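Local coordinates for protein tryptophane-5-halogenase (Microbispora sp. ATCC PTA-5024, PDB 5UAO) that probably uses flavin-adenine dinucleotide to chlorinate carbon 5 of a peptide tryptophan in the biosynthesis of the lanthipeptide NAI-107, at residues Val201-Leu206 / Leu237-Leu243; Tyr228-Phe234 / Val341-Ser347. All coordinates share one frame; numbering follows the deposited sequence.

Contact 1: residues Val201-Leu206 / Leu237-Leu243; sequences VAEVRL and LLLEKAL. With FAD (flavin-adenine dinucleotide), chain E.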
ATOM      1  N   VAL A 201     -16.975  -0.128  36.173  1.00 26.92           N
ATOM      2  CA  VAL A 201     -16.093   1.061  36.300  1.00 27.68           C
ATOM      3  C   VAL A 201     -16.964   2.300  36.370  1.00 31.50           C
ATOM      4  O   VAL A 201     -17.852   2.433  35.547  1.00 29.62           O
ATOM      5  CB  VAL A 201     -15.064   1.138  35.129  1.00 30.35           C
ATOM      6  CG1 VAL A 201     -14.378   2.500  35.058  1.00 36.75           C
ATOM      7  CG2 VAL A 201     -14.060  -0.004  35.262  1.00 31.69           C
ATOM      8  N   ALA A 202     -16.716   3.175  37.367  1.00 32.44           N
ATOM      9  CA  ALA A 202     -17.473   4.450  37.576  1.00 31.72           C
ATOM     10  C   ALA A 202     -16.688   5.633  37.072  1.00 33.91           C
ATOM     11  O   ALA A 202     -17.264   6.603  36.573  1.00 33.08           O
ATOM     12  CB  ALA A 202     -17.759   4.703  39.068  1.00 32.54           C
ATOM     13  N   GLU A 203     -15.384   5.602  37.299  1.00 34.80           N
ATOM     14  CA  GLU A 203     -14.542   6.692  36.902  1.00 34.35           C
ATOM     15  C   GLU A 203     -13.191   6.192  36.450  1.00 30.41           C
ATOM     16  O   GLU A 203     -12.564   5.306  37.038  1.00 31.41           O
ATOM     17  CB  GLU A 203     -14.346   7.668  38.041  1.00 42.08           C
ATOM     18  CG  GLU A 203     -13.588   8.915  37.598  1.00 47.78           C
ATOM     19  CD  GLU A 203     -13.151   9.799  38.768  1.00 56.31           C
ATOM     20  OE1 GLU A 203     -13.594   9.547  39.925  1.00 45.32           O
ATOM     21  OE2 GLU A 203     -12.335  10.733  38.518  1.00 54.34           O
ATOM     22  N   VAL A 204     -12.745   6.772  35.358  1.00 34.00           N
ATOM     23  CA  VAL A 204     -11.412   6.551  34.847  1.00 31.44           C
ATOM     24  C   VAL A 204     -10.639   7.754  35.297  1.00 36.32           C
ATOM     25  O   VAL A 204     -10.900   8.866  34.850  1.00 38.42           O
ATOM     26  CB  VAL A 204     -11.471   6.470  33.338  1.00 28.78           C
ATOM     27  CG1 VAL A 204     -10.090   6.323  32.736  1.00 29.42           C
ATOM     28  CG2 VAL A 204     -12.451   5.382  32.952  1.00 29.26           C
ATOM     29  N   ARG A 205      -9.690   7.531  36.198  1.00 35.18           N
ATOM     30  CA  ARG A 205      -8.959   8.609  36.773  1.00 36.19           C
ATOM     31  C   ARG A 205      -7.611   8.782  36.110  1.00 31.74           C
ATOM     32  O   ARG A 205      -6.764   7.893  36.168  1.00 34.09           O
ATOM     33  CB  ARG A 205      -8.801   8.364  38.258  1.00 39.48           C
ATOM     34  CG  ARG A 205      -8.432   9.602  39.027  1.00 54.28           C
ATOM     35  CD  ARG A 205      -9.570  10.031  39.949  1.00 65.43           C
ATOM     36  NE  ARG A 205      -9.300  11.383  40.389  1.00 79.74           N
ATOM     37  CZ  ARG A 205     -10.147  12.413  40.361  1.00 95.16           C
ATOM     38  NH1 ARG A 205     -11.429  12.273  39.997  1.00 99.89           N
ATOM     39  NH2 ARG A 205      -9.708  13.606  40.757  1.00 88.95           N
ATOM     40  N   LEU A 206      -7.404   9.944  35.504  1.00 32.38           N
ATOM     41  CA  LEU A 206      -6.122  10.296  34.863  1.00 32.26           C
ATOM     42  C   LEU A 206      -5.172  10.763  35.937  1.00 32.54           C
ATOM     43  O   LEU A 206      -5.618  11.261  36.936  1.00 32.69           O
ATOM     44  CB  LEU A 206      -6.338  11.418  33.836  1.00 33.00           C
ATOM     45  CG  LEU A 206      -7.406  11.209  32.740  1.00 36.37           C
ATOM     46  CD1 LEU A 206      -7.342  12.320  31.720  1.00 36.78           C
ATOM     47  CD2 LEU A 206      -7.244   9.846  32.082  1.00 38.94           C
ATOM     48  N   LEU A 237     -15.445   4.234  27.265  1.00 27.98           N
ATOM     49  CA  LEU A 237     -15.271   4.918  28.564  1.00 31.23           C
ATOM     50  C   LEU A 237     -13.882   5.533  28.724  1.00 32.26           C
ATOM     51  O   LEU A 237     -13.751   6.669  29.207  1.00 27.54           O
ATOM     52  CB  LEU A 237     -15.499   3.930  29.689  1.00 38.53           C
ATOM     53  CG  LEU A 237     -15.997   4.494  30.989  1.00 45.55           C
ATOM     54  CD1 LEU A 237     -17.463   4.821  30.741  1.00 52.48           C
ATOM     55  CD2 LEU A 237     -15.823   3.459  32.091  1.00 48.96           C
ATOM     56  N   LEU A 238     -12.839   4.771  28.346  1.00 25.26           N
ATOM     57  CA  LEU A 238     -11.501   5.290  28.449  1.00 24.54           C
ATOM     58  C   LEU A 238     -11.124   6.200  27.322  1.00 27.48           C
ATOM     59  O   LEU A 238     -10.683   7.351  27.573  1.00 24.93           O
ATOM     60  CB  LEU A 238     -10.456   4.202  28.644  1.00 27.97           C
ATOM     61  CG  LEU A 238     -10.550   3.306  29.883  1.00 30.01           C
ATOM     62  CD1 LEU A 238     -11.658   2.293  29.764  1.00 32.08           C
ATOM     63  CD2 LEU A 238      -9.201   2.611  30.029  1.00 30.20           C
ATOM     64  N   LEU A 239     -11.319   5.727  26.084  1.00 25.97           N
ATOM     65  CA  LEU A 239     -10.829   6.460  24.911  1.00 27.83           C
ATOM     66  C   LEU A 239     -11.567   7.806  24.688  1.00 25.46           C
ATOM     67  O   LEU A 239     -10.955   8.947  24.630  1.00 29.29           O
ATOM     68  CB  LEU A 239     -11.014   5.623  23.667  1.00 28.72           C
ATOM     69  CG  LEU A 239     -10.385   6.226  22.411  1.00 27.24           C
ATOM     70  CD1 LEU A 239      -8.903   5.966  22.454  1.00 28.77           C
ATOM     71  CD2 LEU A 239     -11.040   5.612  21.154  1.00 24.34           C
ATOM     72  N   GLU A 240     -12.871   7.688  24.528  1.00 27.02           N
ATOM     73  CA  GLU A 240     -13.702   8.872  24.235  1.00 24.23           C
ATOM     74  C   GLU A 240     -13.976   9.637  25.510  1.00 28.28           C
ATOM     75  O   GLU A 240     -13.803  10.850  25.528  1.00 28.73           O
ATOM     76  CB  GLU A 240     -15.005   8.512  23.602  1.00 26.69           C
ATOM     77  CG  GLU A 240     -15.792   9.666  23.024  1.00 30.27           C
ATOM     78  CD  GLU A 240     -17.201   9.272  22.588  1.00 32.99           C
ATOM     79  OE1 GLU A 240     -17.404   8.357  21.720  1.00 30.91           O
ATOM     80  OE2 GLU A 240     -18.165   9.858  23.141  1.00 42.97           O
ATOM     81  N   LYS A 241     -14.444   8.987  26.544  1.00 28.46           N
ATOM     82  CA  LYS A 241     -14.989   9.760  27.658  1.00 33.61           C
ATOM     83  C   LYS A 241     -13.850  10.300  28.534  1.00 35.76           C
ATOM     84  O   LYS A 241     -13.805  11.477  28.783  1.00 33.22           O
ATOM     85  CB  LYS A 241     -15.971   8.991  28.506  1.00 33.24           C
ATOM     86  CG  LYS A 241     -17.186   8.422  27.779  1.00 38.32           C
ATOM     87  CD  LYS A 241     -18.033   9.489  27.111  1.00 46.24           C
ATOM     88  CE  LYS A 241     -19.482   9.007  26.956  1.00 51.13           C
ATOM     89  NZ  LYS A 241     -19.614   7.886  25.981  1.00 49.37           N
ATOM     90  N   ALA A 242     -12.918   9.470  28.962  1.00 29.77           N
ATOM     91  CA  ALA A 242     -11.808   9.958  29.784  1.00 31.77           C
ATOM     92  C   ALA A 242     -10.721  10.771  29.014  1.00 30.93           C
ATOM     93  O   ALA A 242     -10.227  11.789  29.495  1.00 28.24           O
ATOM     94  CB  ALA A 242     -11.162   8.826  30.565  1.00 30.14           C
ATOM     95  N   LEU A 243     -10.302  10.282  27.853  1.00 29.01           N
ATOM     96  CA  LEU A 243      -9.207  10.901  27.140  1.00 29.57           C
ATOM     97  C   LEU A 243      -9.748  11.972  26.179  1.00 31.46           C
ATOM     98  O   LEU A 243      -8.968  12.730  25.621  1.00 28.12           O
ATOM     99  CB  LEU A 243      -8.376   9.843  26.462  1.00 30.85           C
ATOM    100  CG  LEU A 243      -7.536   8.995  27.417  1.00 30.84           C
ATOM    101  CD1 LEU A 243      -6.762   7.857  26.753  1.00 33.33           C
ATOM    102  CD2 LEU A 243      -6.525   9.847  28.185  1.00 32.81           C
TER
HETATM  103  PA  FAD E 601     -19.553  -5.200  23.626  1.00 32.79           P
HETATM  104  O1A FAD E 601     -19.944  -6.586  23.114  1.00 37.55           O
HETATM  105  O2A FAD E 601     -20.540  -4.017  23.650  1.00 33.33           O
HETATM  106  O5B FAD E 601     -18.834  -5.339  25.058  1.00 37.74           O
HETATM  107  C5B FAD E 601     -18.597  -4.279  25.962  1.00 31.35           C
HETATM  108  C4B FAD E 601     -18.103  -4.894  27.259  1.00 31.55           C
HETATM  109  O4B FAD E 601     -17.685  -3.731  27.979  1.00 31.50           O
HETATM  110  C3B FAD E 601     -19.126  -5.633  28.146  1.00 31.20           C
HETATM  111  O3B FAD E 601     -18.555  -6.887  28.779  1.00 29.91           O
HETATM  112  C2B FAD E 601     -19.470  -4.605  29.229  1.00 34.57           C
HETATM  113  O2B FAD E 601     -19.919  -5.169  30.527  1.00 34.22           O
HETATM  114  C1B FAD E 601     -18.138  -3.861  29.330  1.00 31.32           C
HETATM  115  N9A FAD E 601     -18.303  -2.538  29.977  1.00 35.00           N
HETATM  116  C8A FAD E 601     -18.909  -1.436  29.442  1.00 35.38           C
HETATM  117  N7A FAD E 601     -18.843  -0.408  30.334  1.00 34.42           N
HETATM  118  C5A FAD E 601     -18.215  -0.881  31.439  1.00 32.01           C
HETATM  119  C6A FAD E 601     -17.894  -0.325  32.748  1.00 31.36           C
HETATM  120  N6A FAD E 601     -18.216   0.972  33.030  1.00 31.74           N
HETATM  121  N1A FAD E 601     -17.241  -1.106  33.597  1.00 33.27           N
HETATM  122  C2A FAD E 601     -16.890  -2.376  33.317  1.00 34.96           C
HETATM  123  N3A FAD E 601     -17.183  -2.945  32.147  1.00 34.28           N
HETATM  124  C4A FAD E 601     -17.837  -2.246  31.201  1.00 32.21           C
HETATM  125  N1  FAD E 601     -19.029  -8.168  13.604  1.00 39.47           N
HETATM  126  C2  FAD E 601     -18.675  -9.221  12.792  1.00 41.62           C
HETATM  127  O2  FAD E 601     -17.457  -9.584  12.699  1.00 31.15           O
HETATM  128  N3  FAD E 601     -19.607  -9.913  12.084  1.00 37.87           N
HETATM  129  C4  FAD E 601     -20.925  -9.629  12.121  1.00 39.80           C
HETATM  130  O4  FAD E 601     -21.712 -10.324  11.406  1.00 34.89           O
HETATM  131  C4X FAD E 601     -21.364  -8.491  12.996  1.00 36.66           C
HETATM  132  N5  FAD E 601     -22.655  -8.062  13.072  1.00 41.47           N
HETATM  133  C5X FAD E 601     -23.033  -7.031  13.864  1.00 35.51           C
HETATM  134  C6  FAD E 601     -24.368  -6.648  13.893  1.00 37.06           C
HETATM  135  C7  FAD E 601     -24.790  -5.578  14.662  1.00 35.95           C
HETATM  136  C7M FAD E 601     -26.226  -5.152  14.741  1.00 34.41           C
HETATM  137  C8  FAD E 601     -23.830  -4.869  15.505  1.00 40.44           C
HETATM  138  C8M FAD E 601     -24.310  -3.709  16.353  1.00 45.28           C
HETATM  139  C9  FAD E 601     -22.497  -5.242  15.471  1.00 41.77           C
HETATM  140  C9A FAD E 601     -22.022  -6.285  14.672  1.00 37.74           C
HETATM  141  N10 FAD E 601     -20.635  -6.661  14.618  1.00 38.01           N
HETATM  142  C10 FAD E 601     -20.307  -7.759  13.760  1.00 39.03           C
HETATM  143  C1' FAD E 601     -19.524  -6.085  15.437  1.00 43.27           C
HETATM  144  C2' FAD E 601     -19.305  -7.200  16.569  1.00 45.31           C
HETATM  145  O2' FAD E 601     -20.623  -7.360  17.077  1.00 49.86           O
HETATM  146  C3' FAD E 601     -18.679  -7.144  18.008  1.00 54.39           C
HETATM  147  O3' FAD E 601     -18.958  -8.192  19.010  1.00 40.54           O
HETATM  148  C4' FAD E 601     -19.455  -6.139  18.809  1.00 61.54           C
HETATM  149  O4' FAD E 601     -20.420  -5.434  17.971  1.00 49.34           O
HETATM  150  C5' FAD E 601     -18.404  -5.347  19.587  1.00 52.71           C
HETATM  151  O5' FAD E 601     -17.847  -6.136  20.598  1.00 37.04           O
HETATM  152  P   FAD E 601     -17.256  -5.263  21.849  1.00 35.42           P
HETATM  153  O1P FAD E 601     -16.475  -4.127  21.344  1.00 31.95           O
HETATM  154  O2P FAD E 601     -16.525  -6.339  22.644  1.00 34.83           O
HETATM  155  O3P FAD E 601     -18.398  -4.550  22.666  1.00 34.32           O
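At the adenine end of the FAD site, strand 201-206 of the flavin-binding sheet is bridged to helix 237-242 by V201, V204 and L206. Strand and helix axes run at 73° to each other, 9.3 Å apart at closest approach. A chi1 of 167° turns V201 CG1 toward the helix, where it meets L237 CD2 at 3.4 Å, tighter than usual carbon contact. In the middle V204 forks over the helix: CG1 presses on A242 CB at 3.5 Å, while CG2 leans on L237 CD2 at 4.0 Å and on L238 CG. At the more exposed end L206 CD2 rests against L243 CD2, and its CD1 lies 3.7 Å from A242 O. An alanine in place of V204 would lack both branches, probably opening a gap beside L237 and L238 and leaving only its CB against A242. The V201 backbone bonds the adenine edge twice: N donates to FAD N1A (2.8 Å, 168°) and O accepts from FAD N6A (2.9 Å). L237 CD2 lies above the adenine plane at that amino end, with V201 CG1 on the same side but farther out. One donor and one acceptor thus complement the N1A/N6A edge, which could favour adenine over other bases.

Contact 2: residues Tyr228-Phe234 / Val341-Ser347; sequences YVDCTGF and VMAVGNS. With FAD (flavin-adenine dinucleotide), chain E.
Parallel strands 228-230 and 341-343 form the tight part of this contact, pairing directly through their backbones: M342 N donates to Y228 O at 3.1 Å, and D230 N to M342 O at 2.7 Å. V229 CG1 touches V344 CG2 on one side of the sheet, which helix 358-372 covers. D230 O is gripped twice, by V344 N at 2.9 Å and by S347 OG at 2.7 Å, from opposite faces of the carbonyl plane. The serine hydroxyl gets there because OG sits between its backbone N and carbonyl carbon (chi1 55°). D230 OD1 in turn accepts from T232 N, an Asx turn, and its syn lone pair also takes T232 OG1.

Past the strand ends direct backbone pairing stops, and on the looser side facing FAD water mediates. Water 1 accepts hydrogen bonds from G233 N and S347 N and donates to V344 O and FAD O1P; water 2 joins F234 N and N346 ND2 to FAD O2A. The N346 amide lies stacked over one face of the F234 ring, planes 24° apart, with ND2 3.6 Å from CE2. N346 N binds FAD O1P at 3.0 Å, and its ND2 makes a weak bond to O4'. At G233 and G345 a side chain would strike the phosphate oxygens. Neighbouring parallel strands whose C-terminal loops meet the diphosphate and ribityl chain match the topology of Rossmann-like flavoproteins.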
ATOM      1  N   TYR A 228      -3.885  -0.074  29.740  1.00 23.78           N
ATOM      2  CA  TYR A 228      -5.312  -0.397  29.658  1.00 24.42           C
ATOM      3  C   TYR A 228      -5.762  -0.610  28.201  1.00 24.54           C
ATOM      4  O   TYR A 228      -5.467   0.231  27.324  1.00 26.02           O
ATOM      5  CB  TYR A 228      -6.135   0.782  30.230  1.00 24.65           C
ATOM      6  CG  TYR A 228      -5.740   1.145  31.648  1.00 24.86           C
ATOM      7  CD1 TYR A 228      -4.622   1.929  31.888  1.00 26.66           C
ATOM      8  CD2 TYR A 228      -6.450   0.658  32.720  1.00 26.72           C
ATOM      9  CE1 TYR A 228      -4.233   2.195  33.166  1.00 28.64           C
ATOM     10  CE2 TYR A 228      -6.047   0.920  34.028  1.00 25.40           C
ATOM     11  CZ  TYR A 228      -4.981   1.681  34.253  1.00 26.58           C
ATOM     12  OH  TYR A 228      -4.595   1.959  35.598  1.00 27.33           O
ATOM     13  N   VAL A 229      -6.580  -1.621  27.979  1.00 22.75           N
ATOM     14  CA  VAL A 229      -7.233  -1.777  26.666  1.00 25.45           C
ATOM     15  C   VAL A 229      -8.730  -1.402  26.856  1.00 25.37           C
ATOM     16  O   VAL A 229      -9.412  -1.926  27.756  1.00 24.53           O
ATOM     17  CB  VAL A 229      -7.066  -3.198  26.087  1.00 24.26           C
ATOM     18  CG1 VAL A 229      -7.508  -3.245  24.643  1.00 26.62           C
ATOM     19  CG2 VAL A 229      -5.627  -3.710  26.125  1.00 25.70           C
ATOM     20  N   ASP A 230      -9.218  -0.427  26.075  1.00 24.48           N
ATOM     21  CA  ASP A 230     -10.602  -0.069  26.138  1.00 25.50           C
ATOM     22  C   ASP A 230     -11.449  -0.948  25.209  1.00 25.50           C
ATOM     23  O   ASP A 230     -11.441  -0.788  23.974  1.00 24.15           O
ATOM     24  CB  ASP A 230     -10.803   1.403  25.810  1.00 24.61           C
ATOM     25  CG  ASP A 230     -12.230   1.832  26.035  1.00 24.75           C
ATOM     26  OD1 ASP A 230     -13.129   0.973  26.171  1.00 24.64           O
ATOM     27  OD2 ASP A 230     -12.486   3.069  26.047  1.00 23.70           O
ATOM     28  N   CYS A 231     -12.114  -1.932  25.813  1.00 24.01           N
ATOM     29  CA  CYS A 231     -13.068  -2.813  25.143  1.00 24.80           C
ATOM     30  C   CYS A 231     -14.471  -2.570  25.729  1.00 25.97           C
ATOM     31  O   CYS A 231     -15.278  -3.507  25.876  1.00 25.87           O
ATOM     32  CB  CYS A 231     -12.597  -4.294  25.240  1.00 24.44           C
ATOM     33  SG  CYS A 231     -10.912  -4.576  24.595  1.00 28.22           S
ATOM     34  N   THR A 232     -14.817  -1.297  25.988  1.00 25.44           N
ATOM     35  CA  THR A 232     -16.079  -1.039  26.664  1.00 24.25           C
ATOM     36  C   THR A 232     -17.249  -0.890  25.747  1.00 27.39           C
ATOM     37  O   THR A 232     -18.327  -0.557  26.229  1.00 25.36           O
ATOM     38  CB  THR A 232     -16.026   0.189  27.621  1.00 25.15           C
ATOM     39  OG1 THR A 232     -15.706   1.365  26.894  1.00 25.53           O
ATOM     40  CG2 THR A 232     -14.987  -0.036  28.687  1.00 26.38           C
ATOM     41  N   GLY A 233     -17.088  -1.208  24.458  1.00 27.40           N
ATOM     42  CA  GLY A 233     -18.153  -1.078  23.482  1.00 25.17           C
ATOM     43  C   GLY A 233     -18.409   0.384  23.067  1.00 24.30           C
ATOM     44  O   GLY A 233     -17.600   1.242  23.298  1.00 23.65           O
ATOM     45  N   PHE A 234     -19.595   0.682  22.583  1.00 26.88           N
ATOM     46  CA  PHE A 234     -19.882   2.052  22.052  1.00 28.13           C
ATOM     47  C   PHE A 234     -19.658   3.184  23.048  1.00 28.91           C
ATOM     48  O   PHE A 234     -19.188   4.207  22.631  1.00 32.01           O
ATOM     49  CB  PHE A 234     -21.313   2.115  21.495  1.00 29.49           C
ATOM     50  CG  PHE A 234     -21.505   1.325  20.230  1.00 31.23           C
ATOM     51  CD1 PHE A 234     -20.864   1.709  19.079  1.00 35.18           C
ATOM     52  CD2 PHE A 234     -22.400   0.285  20.163  1.00 35.02           C
ATOM     53  CE1 PHE A 234     -21.055   1.042  17.882  1.00 34.48           C
ATOM     54  CE2 PHE A 234     -22.634  -0.383  18.969  1.00 32.21           C
ATOM     55  CZ  PHE A 234     -21.945  -0.020  17.828  1.00 33.96           C
ATOM     56  N   VAL A 341      -3.513   3.899  26.853  1.00 25.95           N
ATOM     57  CA  VAL A 341      -4.808   3.348  26.501  1.00 26.06           C
ATOM     58  C   VAL A 341      -4.843   3.017  25.023  1.00 25.18           C
ATOM     59  O   VAL A 341      -4.500   3.867  24.213  1.00 25.75           O
ATOM     60  CB  VAL A 341      -5.891   4.394  26.794  1.00 26.87           C
ATOM     61  CG1 VAL A 341      -7.221   3.906  26.277  1.00 28.41           C
ATOM     62  CG2 VAL A 341      -5.960   4.656  28.293  1.00 29.51           C
ATOM     63  N   MET A 342      -5.209   1.790  24.687  1.00 25.70           N
ATOM     64  CA  MET A 342      -5.622   1.483  23.307  1.00 27.19           C
ATOM     65  C   MET A 342      -7.058   0.962  23.294  1.00 24.16           C
ATOM     66  O   MET A 342      -7.440   0.177  24.116  1.00 24.45           O
ATOM     67  CB  MET A 342      -4.706   0.482  22.650  1.00 27.83           C
ATOM     68  CG  MET A 342      -5.316   0.154  21.253  1.00 36.43           C
ATOM     69  SD  MET A 342      -4.082  -0.222  20.107  1.00 37.86           S
ATOM     70  CE  MET A 342      -4.978  -0.774  18.631  1.00 33.76           C
ATOM     71  N   ALA A 343      -7.851   1.408  22.342  1.00 24.17           N
ATOM     72  CA  ALA A 343      -9.198   0.895  22.175  1.00 22.15           C
ATOM     73  C   ALA A 343      -9.312  -0.187  21.077  1.00 24.52           C
ATOM     74  O   ALA A 343      -8.712  -0.093  19.975  1.00 24.75           O
ATOM     75  CB  ALA A 343     -10.155   2.033  21.877  1.00 23.28           C
ATOM     76  N   VAL A 344     -10.091  -1.207  21.398  1.00 23.67           N
ATOM     77  CA  VAL A 344     -10.333  -2.327  20.496  1.00 25.12           C
ATOM     78  C   VAL A 344     -11.792  -2.598  20.468  1.00 21.64           C
ATOM     79  O   VAL A 344     -12.443  -2.716  21.535  1.00 21.82           O
ATOM     80  CB  VAL A 344      -9.576  -3.639  20.939  1.00 24.13           C
ATOM     81  CG1 VAL A 344      -9.912  -4.813  20.026  1.00 24.59           C
ATOM     82  CG2 VAL A 344      -8.041  -3.429  21.033  1.00 27.36           C
ATOM     83  N   GLY A 345     -12.315  -2.770  19.251  1.00 23.29           N
ATOM     84  CA  GLY A 345     -13.724  -3.103  19.008  1.00 22.50           C
ATOM     85  C   GLY A 345     -14.645  -1.879  18.900  1.00 23.46           C
ATOM     86  O   GLY A 345     -14.253  -0.855  18.368  1.00 21.78           O
ATOM     87  N   ASN A 346     -15.870  -1.965  19.405  1.00 23.67           N
ATOM     88  CA  ASN A 346     -16.831  -0.902  19.201  1.00 23.01           C
ATOM     89  C   ASN A 346     -16.463   0.391  19.938  1.00 22.73           C
ATOM     90  O   ASN A 346     -16.941   1.471  19.582  1.00 21.68           O
ATOM     91  CB  ASN A 346     -18.252  -1.316  19.674  1.00 26.49           C
ATOM     92  CG  ASN A 346     -18.904  -2.429  18.835  1.00 25.78           C
ATOM     93  OD1 ASN A 346     -18.367  -2.906  17.811  1.00 27.19           O
ATOM     94  ND2 ASN A 346     -20.092  -2.893  19.322  1.00 24.62           N
ATOM     95  N   SER A 347     -15.650   0.313  20.966  1.00 23.48           N
ATOM     96  CA  SER A 347     -15.109   1.512  21.587  1.00 24.21           C
ATOM     97  C   SER A 347     -14.337   2.417  20.633  1.00 24.73           C
ATOM     98  O   SER A 347     -14.304   3.631  20.869  1.00 23.84           O
ATOM     99  CB  SER A 347     -14.200   1.139  22.758  1.00 28.74           C
ATOM    100  OG  SER A 347     -13.204   0.249  22.282  1.00 27.24           O
TER
HETATM  101  PA  FAD E 601     -19.553  -5.200  23.626  1.00 32.79           P
HETATM  102  O1A FAD E 601     -19.944  -6.586  23.114  1.00 37.55           O
HETATM  103  O2A FAD E 601     -20.540  -4.017  23.650  1.00 33.33           O
HETATM  104  O5B FAD E 601     -18.834  -5.339  25.058  1.00 37.74           O
HETATM  105  C5B FAD E 601     -18.597  -4.279  25.962  1.00 31.35           C
HETATM  106  C4B FAD E 601     -18.103  -4.894  27.259  1.00 31.55           C
HETATM  107  O4B FAD E 601     -17.685  -3.731  27.979  1.00 31.50           O
HETATM  108  C3B FAD E 601     -19.126  -5.633  28.146  1.00 31.20           C
HETATM  109  O3B FAD E 601     -18.555  -6.887  28.779  1.00 29.91           O
HETATM  110  C2B FAD E 601     -19.470  -4.605  29.229  1.00 34.57           C
HETATM  111  O2B FAD E 601     -19.919  -5.169  30.527  1.00 34.22           O
HETATM  112  C1B FAD E 601     -18.138  -3.861  29.330  1.00 31.32           C
HETATM  113  N9A FAD E 601     -18.303  -2.538  29.977  1.00 35.00           N
HETATM  114  C8A FAD E 601     -18.909  -1.436  29.442  1.00 35.38           C
HETATM  115  N7A FAD E 601     -18.843  -0.408  30.334  1.00 34.42           N
HETATM  116  C5A FAD E 601     -18.215  -0.881  31.439  1.00 32.01           C
HETATM  117  C6A FAD E 601     -17.894  -0.325  32.748  1.00 31.36           C
HETATM  118  N6A FAD E 601     -18.216   0.972  33.030  1.00 31.74           N
HETATM  119  N1A FAD E 601     -17.241  -1.106  33.597  1.00 33.27           N
HETATM  120  C2A FAD E 601     -16.890  -2.376  33.317  1.00 34.96           C
HETATM  121  N3A FAD E 601     -17.183  -2.945  32.147  1.00 34.28           N
HETATM  122  C4A FAD E 601     -17.837  -2.246  31.201  1.00 32.21           C
HETATM  123  N1  FAD E 601     -19.029  -8.168  13.604  1.00 39.47           N
HETATM  124  C2  FAD E 601     -18.675  -9.221  12.792  1.00 41.62           C
HETATM  125  O2  FAD E 601     -17.457  -9.584  12.699  1.00 31.15           O
HETATM  126  N3  FAD E 601     -19.607  -9.913  12.084  1.00 37.87           N
HETATM  127  C4  FAD E 601     -20.925  -9.629  12.121  1.00 39.80           C
HETATM  128  O4  FAD E 601     -21.712 -10.324  11.406  1.00 34.89           O
HETATM  129  C4X FAD E 601     -21.364  -8.491  12.996  1.00 36.66           C
HETATM  130  N5  FAD E 601     -22.655  -8.062  13.072  1.00 41.47           N
HETATM  131  C5X FAD E 601     -23.033  -7.031  13.864  1.00 35.51           C
HETATM  132  C6  FAD E 601     -24.368  -6.648  13.893  1.00 37.06           C
HETATM  133  C7  FAD E 601     -24.790  -5.578  14.662  1.00 35.95           C
HETATM  134  C7M FAD E 601     -26.226  -5.152  14.741  1.00 34.41           C
HETATM  135  C8  FAD E 601     -23.830  -4.869  15.505  1.00 40.44           C
HETATM  136  C8M FAD E 601     -24.310  -3.709  16.353  1.00 45.28           C
HETATM  137  C9  FAD E 601     -22.497  -5.242  15.471  1.00 41.77           C
HETATM  138  C9A FAD E 601     -22.022  -6.285  14.672  1.00 37.74           C
HETATM  139  N10 FAD E 601     -20.635  -6.661  14.618  1.00 38.01           N
HETATM  140  C10 FAD E 601     -20.307  -7.759  13.760  1.00 39.03           C
HETATM  141  C1' FAD E 601     -19.524  -6.085  15.437  1.00 43.27           C
HETATM  142  C2' FAD E 601     -19.305  -7.200  16.569  1.00 45.31           C
HETATM  143  O2' FAD E 601     -20.623  -7.360  17.077  1.00 49.86           O
HETATM  144  C3' FAD E 601     -18.679  -7.144  18.008  1.00 54.39           C
HETATM  145  O3' FAD E 601     -18.958  -8.192  19.010  1.00 40.54           O
HETATM  146  C4' FAD E 601     -19.455  -6.139  18.809  1.00 61.54           C
HETATM  147  O4' FAD E 601     -20.420  -5.434  17.971  1.00 49.34           O
HETATM  148  C5' FAD E 601     -18.404  -5.347  19.587  1.00 52.71           C
HETATM  149  O5' FAD E 601     -17.847  -6.136  20.598  1.00 37.04           O
HETATM  150  P   FAD E 601     -17.256  -5.263  21.849  1.00 35.42           P
HETATM  151  O1P FAD E 601     -16.475  -4.127  21.344  1.00 31.95           O
HETATM  152  O2P FAD E 601     -16.525  -6.339  22.644  1.00 34.83           O
HETATM  153  O3P FAD E 601     -18.398  -4.550  22.666  1.00 34.32           O
HETATM  154  O   HOH W   1     -14.987  -2.199  22.495  1.00 21.56           O
HETATM  155  O   HOH W   2     -20.957  -2.036  21.998  1.00 24.94           O

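Contacts 1 and 2 lie about 11 Å apart, centre to centre, and serve one flavin-binding sheet. Along the chain their segments alternate: 201-206, 228-234, 237-243, then 341-347. Strand 195-208 stands toward one end of the sheet, separated by strands 56-61 and 31-35 from the adjacent pair 227-230 and 341-343. Helix 237-242 follows strand 227-230 directly and spans that interval: it touches the outlying strand in contact 1, while L237 N and L239 N probably hydrogen-bond to T232 OG1 and D230 OD2 of contact 2. Both contacts touch the one FAD, contact 1 at its adenine and contact 2 along its diphosphate, with the helix tying them together.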